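Local coordinates for archaeal flagellar ATP-binding protein FlaH (Methanocaldococcus jannaschii DSM 2661, PDB 4WIA) that probably binds ATP and magnesium through a RecA/KaiC-like P-loop NTPase domain and serves as an accessory component of the archaellum, the archaeal flagellum, at residues D101-M113 against L132-L145. Numbering follows the deposited sequence.
Sequences DNKKKDGFLKKVM and LIANDASEVNVDDL
Asp106 and Asp136 pair their backbones in a single beta bridge: Asp106 N donates to Asn135 O (3.2 Å), and Ala137 N reaches Asp106 O (2.8 Å) from above the carbonyl plane. Beside the bridge, the Asp136 carboxylate sits over the first turn of helix 108-114, where OD1 accepts from Leu109 N (3.1 Å, N-H...O angle 164°), met from above the carboxylate plane. CG anti to the backbone N (chi1 -179°) carries the carboxylate to the helix start, and OD2 accepts from Ser138 OG on its syn lone pair (2.5 Å); Ser138 OG accepts from Val140 N in an ST turn. An alanine in place of Asp136 is likely to leave both Leu109 N and Ser138 OG without their acceptor and free the loop after the bridge to shift. Apolar contacts continue along the helix: Leu109 CD2 rests on Ile133 CG1 (4.0 Å) and also meets Leu132 CB, and its CB meets Val140 CG1. Met113, a selenomethionine, slides SE past Val140 CG1 (3.9 Å), while Val112 reaches Leu132 and Leu145. The Phe108 ring turns its edge to Asn135 O, 3.4 Å from CD2. Leu98 of helix 96-100 touches Phe108, Leu132 and Asn135. Helix 108-114 thus packs against the end of helix 129-134, which follows strand 123-127, and the start of helix 142-153, which leads to strand 158-163, adjacent parallel strands of the KaiC-family P-loop NTPase sheet.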
loop_
_atom_site.group_PDB
_atom_site.type_symbol
_atom_site.label_atom_id
_atom_site.label_comp_id
_atom_site.label_asym_id
_atom_site.label_seq_id
_atom_site.Cartn_x
_atom_site.Cartn_y
_atom_site.Cartn_z
ATOM N N ASP A 101 14.703 12.271 -33.726
ATOM C CA ASP A 101 14.862 11.655 -35.043
ATOM C C ASP A 101 14.878 10.135 -34.969
ATOM O O ASP A 101 15.863 9.543 -34.550
ATOM C CB ASP A 101 16.122 12.167 -35.766
ATOM C CG ASP A 101 16.343 11.486 -37.096
ATOM O OD1 ASP A 101 15.393 10.937 -37.675
ATOM O OD2 ASP A 101 17.484 11.503 -37.564
ATOM N N ASN A 102 13.791 9.522 -35.440
ATOM C CA ASN A 102 13.600 8.061 -35.368
ATOM C C ASN A 102 14.853 7.292 -35.734
ATOM O O ASN A 102 15.146 6.276 -35.117
ATOM C CB ASN A 102 12.490 7.583 -36.319
ATOM C CG ASN A 102 11.121 8.053 -35.905
ATOM O OD1 ASN A 102 10.788 7.996 -34.733
ATOM N ND2 ASN A 102 10.311 8.517 -36.868
ATOM N N LYS A 103 15.569 7.764 -36.762
ATOM C CA LYS A 103 16.721 7.033 -37.308
ATOM C C LYS A 103 18.136 7.599 -37.036
ATOM O O LYS A 103 19.113 7.170 -37.660
ATOM C CB LYS A 103 16.475 6.755 -38.826
ATOM C CG LYS A 103 15.948 5.338 -39.046
ATOM C CD LYS A 103 14.937 5.178 -40.171
ATOM C CE LYS A 103 14.580 3.708 -40.291
ATOM N NZ LYS A 103 15.460 3.020 -41.268
ATOM N N LYS A 104 18.242 8.502 -36.061
ATOM C CA LYS A 104 19.534 9.016 -35.592
ATOM C C LYS A 104 20.361 7.865 -35.025
ATOM O O LYS A 104 19.823 7.018 -34.344
ATOM C CB LYS A 104 19.313 10.103 -34.534
ATOM C CG LYS A 104 20.490 11.098 -34.404
ATOM C CD LYS A 104 21.513 10.653 -33.366
ATOM C CE LYS A 104 22.275 11.842 -32.782
ATOM N NZ LYS A 104 23.020 11.470 -31.545
ATOM N N LYS A 105 21.654 7.823 -35.352
ATOM C CA LYS A 105 22.564 6.702 -35.006
ATOM C C LYS A 105 23.685 7.076 -34.020
ATOM O O LYS A 105 24.209 8.172 -34.068
ATOM C CB LYS A 105 23.076 6.070 -36.317
ATOM C CG LYS A 105 21.877 5.317 -36.911
ATOM C CD LYS A 105 21.982 4.187 -37.948
ATOM C CE LYS A 105 20.677 4.090 -38.745
ATOM N NZ LYS A 105 20.463 2.690 -39.173
ATOM N N ASP A 106 24.015 6.176 -33.098
ATOM C CA ASP A 106 24.834 6.542 -31.938
ATOM C C ASP A 106 25.155 5.314 -31.053
ATOM O O ASP A 106 24.618 4.222 -31.275
ATOM C CB ASP A 106 24.058 7.583 -31.141
ATOM C CG ASP A 106 24.865 8.225 -30.060
ATOM O OD1 ASP A 106 25.240 7.539 -29.082
ATOM O OD2 ASP A 106 25.120 9.429 -30.168
ATOM N N GLY A 107 26.059 5.474 -30.079
ATOM C CA GLY A 107 26.444 4.402 -29.132
ATOM C C GLY A 107 25.430 4.247 -28.051
ATOM O O GLY A 107 25.702 4.478 -26.853
ATOM N N PHE A 108 24.233 3.856 -28.477
ATOM C CA PHE A 108 23.126 3.725 -27.548
ATOM C C PHE A 108 23.372 2.618 -26.564
ATOM O O PHE A 108 23.173 2.784 -25.367
ATOM C CB PHE A 108 21.843 3.481 -28.322
ATOM C CG PHE A 108 21.391 4.685 -29.096
ATOM C CD1 PHE A 108 21.119 5.871 -28.426
ATOM C CD2 PHE A 108 21.297 4.657 -30.494
ATOM C CE1 PHE A 108 20.710 6.998 -29.109
ATOM C CE2 PHE A 108 20.883 5.789 -31.182
ATOM C CZ PHE A 108 20.565 6.960 -30.479
ATOM N N LEU A 109 23.854 1.496 -27.065
ATOM C CA LEU A 109 24.051 0.319 -26.231
ATOM C C LEU A 109 25.130 0.476 -25.170
ATOM O O LEU A 109 25.026 -0.056 -24.070
ATOM C CB LEU A 109 24.319 -0.900 -27.137
ATOM C CG LEU A 109 23.142 -1.226 -28.092
ATOM C CD1 LEU A 109 23.363 -2.578 -28.748
ATOM C CD2 LEU A 109 21.756 -1.194 -27.448
ATOM N N LYS A 110 26.181 1.194 -25.512
ATOM C CA LYS A 110 27.215 1.548 -24.551
ATOM C C LYS A 110 26.633 2.400 -23.415
ATOM O O LYS A 110 26.866 2.103 -22.257
ATOM C CB LYS A 110 28.318 2.281 -25.291
ATOM C CG LYS A 110 29.435 2.788 -24.393
ATOM C CD LYS A 110 30.495 3.513 -25.189
ATOM C CE LYS A 110 31.408 4.272 -24.253
ATOM N NZ LYS A 110 32.637 4.716 -24.946
ATOM N N LYS A 111 25.844 3.423 -23.758
ATOM C CA LYS A 111 25.130 4.248 -22.748
ATOM C C LYS A 111 24.220 3.422 -21.833
ATOM O O LYS A 111 24.194 3.589 -20.610
ATOM C CB LYS A 111 24.270 5.320 -23.432
ATOM C CG LYS A 111 25.036 6.541 -23.921
ATOM C CD LYS A 111 24.765 7.810 -23.078
ATOM C CE LYS A 111 25.239 9.114 -23.713
ATOM N NZ LYS A 111 26.642 9.549 -23.423
ATOM N N VAL A 112 23.456 2.541 -22.451
ATOM C CA VAL A 112 22.602 1.639 -21.716
ATOM C C VAL A 112 23.388 0.804 -20.702
ATOM O O VAL A 112 22.933 0.596 -19.579
ATOM C CB VAL A 112 21.850 0.695 -22.702
ATOM C CG1 VAL A 112 21.312 -0.554 -22.001
ATOM C CG2 VAL A 112 20.749 1.469 -23.392
HETATM N N MSE A 113 24.546 0.289 -21.117
HETATM C CA MSE A 113 25.286 -0.635 -20.255
HETATM C C MSE A 113 26.036 0.102 -19.174
HETATM O O MSE A 113 26.343 -0.469 -18.137
HETATM C CB MSE A 113 26.182 -1.572 -21.031
HETATM C CG MSE A 113 25.374 -2.336 -22.067
HETATM SE SE MSE A 113 26.446 -3.553 -23.181
HETATM C CE MSE A 113 27.707 -4.100 -21.751
ATOM N N LEU A 132 16.903 0.945 -29.918
ATOM C CA LEU A 132 18.272 1.213 -29.447
ATOM C C LEU A 132 19.297 0.294 -30.094
ATOM O O LEU A 132 20.410 0.729 -30.398
ATOM C CB LEU A 132 18.335 1.052 -27.936
ATOM C CG LEU A 132 17.568 2.107 -27.140
ATOM C CD1 LEU A 132 17.425 1.736 -25.672
ATOM C CD2 LEU A 132 18.208 3.492 -27.232
ATOM N N ILE A 133 18.954 -0.978 -30.294
ATOM C CA ILE A 133 19.841 -1.878 -31.018
ATOM C C ILE A 133 19.945 -1.459 -32.485
ATOM O O ILE A 133 21.044 -1.251 -33.002
ATOM C CB ILE A 133 19.378 -3.340 -30.928
ATOM C CG1 ILE A 133 19.415 -3.761 -29.451
ATOM C CG2 ILE A 133 20.272 -4.238 -31.790
ATOM C CD1 ILE A 133 18.654 -5.034 -29.087
ATOM N N ALA A 134 18.801 -1.317 -33.145
ATOM C CA ALA A 134 18.759 -1.077 -34.586
ATOM C C ALA A 134 19.503 0.184 -34.978
ATOM O O ALA A 134 19.968 0.278 -36.095
ATOM C CB ALA A 134 17.320 -1.009 -35.071
ATOM N N ASN A 135 19.580 1.153 -34.069
ATOM C CA ASN A 135 20.273 2.382 -34.338
ATOM C C ASN A 135 21.608 2.537 -33.633
ATOM O O ASN A 135 22.194 3.619 -33.653
ATOM C CB ASN A 135 19.375 3.549 -34.016
ATOM C CG ASN A 135 18.152 3.551 -34.874
ATOM O OD1 ASN A 135 18.247 3.683 -36.068
ATOM N ND2 ASN A 135 17.002 3.363 -34.282
ATOM N N ASP A 136 22.107 1.460 -33.049
ATOM C CA ASP A 136 23.410 1.509 -32.402
ATOM C C ASP A 136 24.529 1.557 -33.443
ATOM O O ASP A 136 24.438 0.943 -34.508
ATOM C CB ASP A 136 23.607 0.318 -31.494
ATOM C CG ASP A 136 24.928 0.350 -30.804
ATOM O OD1 ASP A 136 25.047 1.144 -29.856
ATOM O OD2 ASP A 136 25.844 -0.420 -31.224
ATOM N N ALA A 137 25.583 2.304 -33.120
ATOM C CA ALA A 137 26.732 2.492 -33.991
ATOM C C ALA A 137 27.981 2.121 -33.203
ATOM O O ALA A 137 28.748 3.006 -32.772
ATOM C CB ALA A 137 26.824 3.938 -34.431
ATOM N N SER A 138 28.213 0.822 -33.045
ATOM C CA SER A 138 29.351 0.356 -32.249
ATOM C C SER A 138 29.566 -1.115 -32.508
ATOM O O SER A 138 28.794 -1.731 -33.229
ATOM C CB SER A 138 29.102 0.564 -30.766
ATOM O OG SER A 138 28.172 -0.386 -30.313
ATOM N N GLU A 139 30.640 -1.665 -31.932
ATOM C CA GLU A 139 30.866 -3.113 -31.980
ATOM C C GLU A 139 30.159 -3.875 -30.885
ATOM O O GLU A 139 30.295 -5.086 -30.827
ATOM C CB GLU A 139 32.338 -3.466 -31.936
ATOM C CG GLU A 139 33.011 -3.290 -33.263
ATOM C CD GLU A 139 34.418 -2.867 -33.030
ATOM O OE1 GLU A 139 35.302 -3.735 -32.942
ATOM O OE2 GLU A 139 34.618 -1.655 -32.857
ATOM N N VAL A 140 29.447 -3.192 -30.000
ATOM C CA VAL A 140 28.623 -3.907 -29.049
ATOM C C VAL A 140 27.561 -4.643 -29.853
ATOM O O VAL A 140 26.831 -4.022 -30.646
ATOM C CB VAL A 140 27.929 -2.978 -28.027
ATOM C CG1 VAL A 140 27.082 -3.800 -27.052
ATOM C CG2 VAL A 140 28.949 -2.139 -27.282
ATOM N N ASN A 141 27.464 -5.954 -29.635
ATOM C CA ASN A 141 26.382 -6.769 -30.217
ATOM C C ASN A 141 25.359 -7.283 -29.170
ATOM O O ASN A 141 25.477 -7.040 -27.955
ATOM C CB ASN A 141 26.970 -7.894 -31.096
ATOM C CG ASN A 141 27.619 -9.021 -30.303
ATOM O OD1 ASN A 141 27.122 -9.474 -29.283
ATOM N ND2 ASN A 141 28.726 -9.516 -30.823
ATOM N N VAL A 142 24.338 -7.961 -29.674
ATOM C CA VAL A 142 23.178 -8.401 -28.874
ATOM C C VAL A 142 23.542 -9.389 -27.785
ATOM O O VAL A 142 23.051 -9.272 -26.678
ATOM C CB VAL A 142 22.054 -8.959 -29.789
ATOM C CG1 VAL A 142 20.817 -9.384 -28.982
ATOM C CG2 VAL A 142 21.661 -7.862 -30.755
ATOM N N ASP A 143 24.401 -10.350 -28.095
ATOM C CA ASP A 143 24.870 -11.315 -27.102
ATOM C C ASP A 143 25.503 -10.597 -25.904
ATOM O O ASP A 143 25.371 -11.041 -24.762
ATOM C CB ASP A 143 25.897 -12.259 -27.742
ATOM C CG ASP A 143 25.302 -13.092 -28.844
ATOM O OD1 ASP A 143 24.275 -13.767 -28.614
ATOM O OD2 ASP A 143 25.849 -13.082 -29.955
ATOM N N ASP A 144 26.229 -9.509 -26.199
ATOM C CA ASP A 144 26.894 -8.709 -25.153
ATOM C C ASP A 144 25.852 -8.021 -24.316
ATOM O O ASP A 144 25.950 -7.953 -23.097
ATOM C CB ASP A 144 27.786 -7.618 -25.742
ATOM C CG ASP A 144 28.946 -8.167 -26.587
ATOM O OD1 ASP A 144 29.552 -9.200 -26.241
ATOM O OD2 ASP A 144 29.261 -7.522 -27.598
ATOM N N LEU A 145 24.874 -7.451 -24.989
ATOM C CA LEU A 145 23.827 -6.763 -24.280
ATOM C C LEU A 145 23.047 -7.732 -23.399
ATOM O O LEU A 145 22.760 -7.430 -22.235
ATOM C CB LEU A 145 22.885 -6.086 -25.265
ATOM C CG LEU A 145 21.755 -5.281 -24.636
ATOM C CD1 LEU A 145 22.288 -4.031 -23.944
ATOM C CD2 LEU A 145 20.750 -4.958 -25.725
#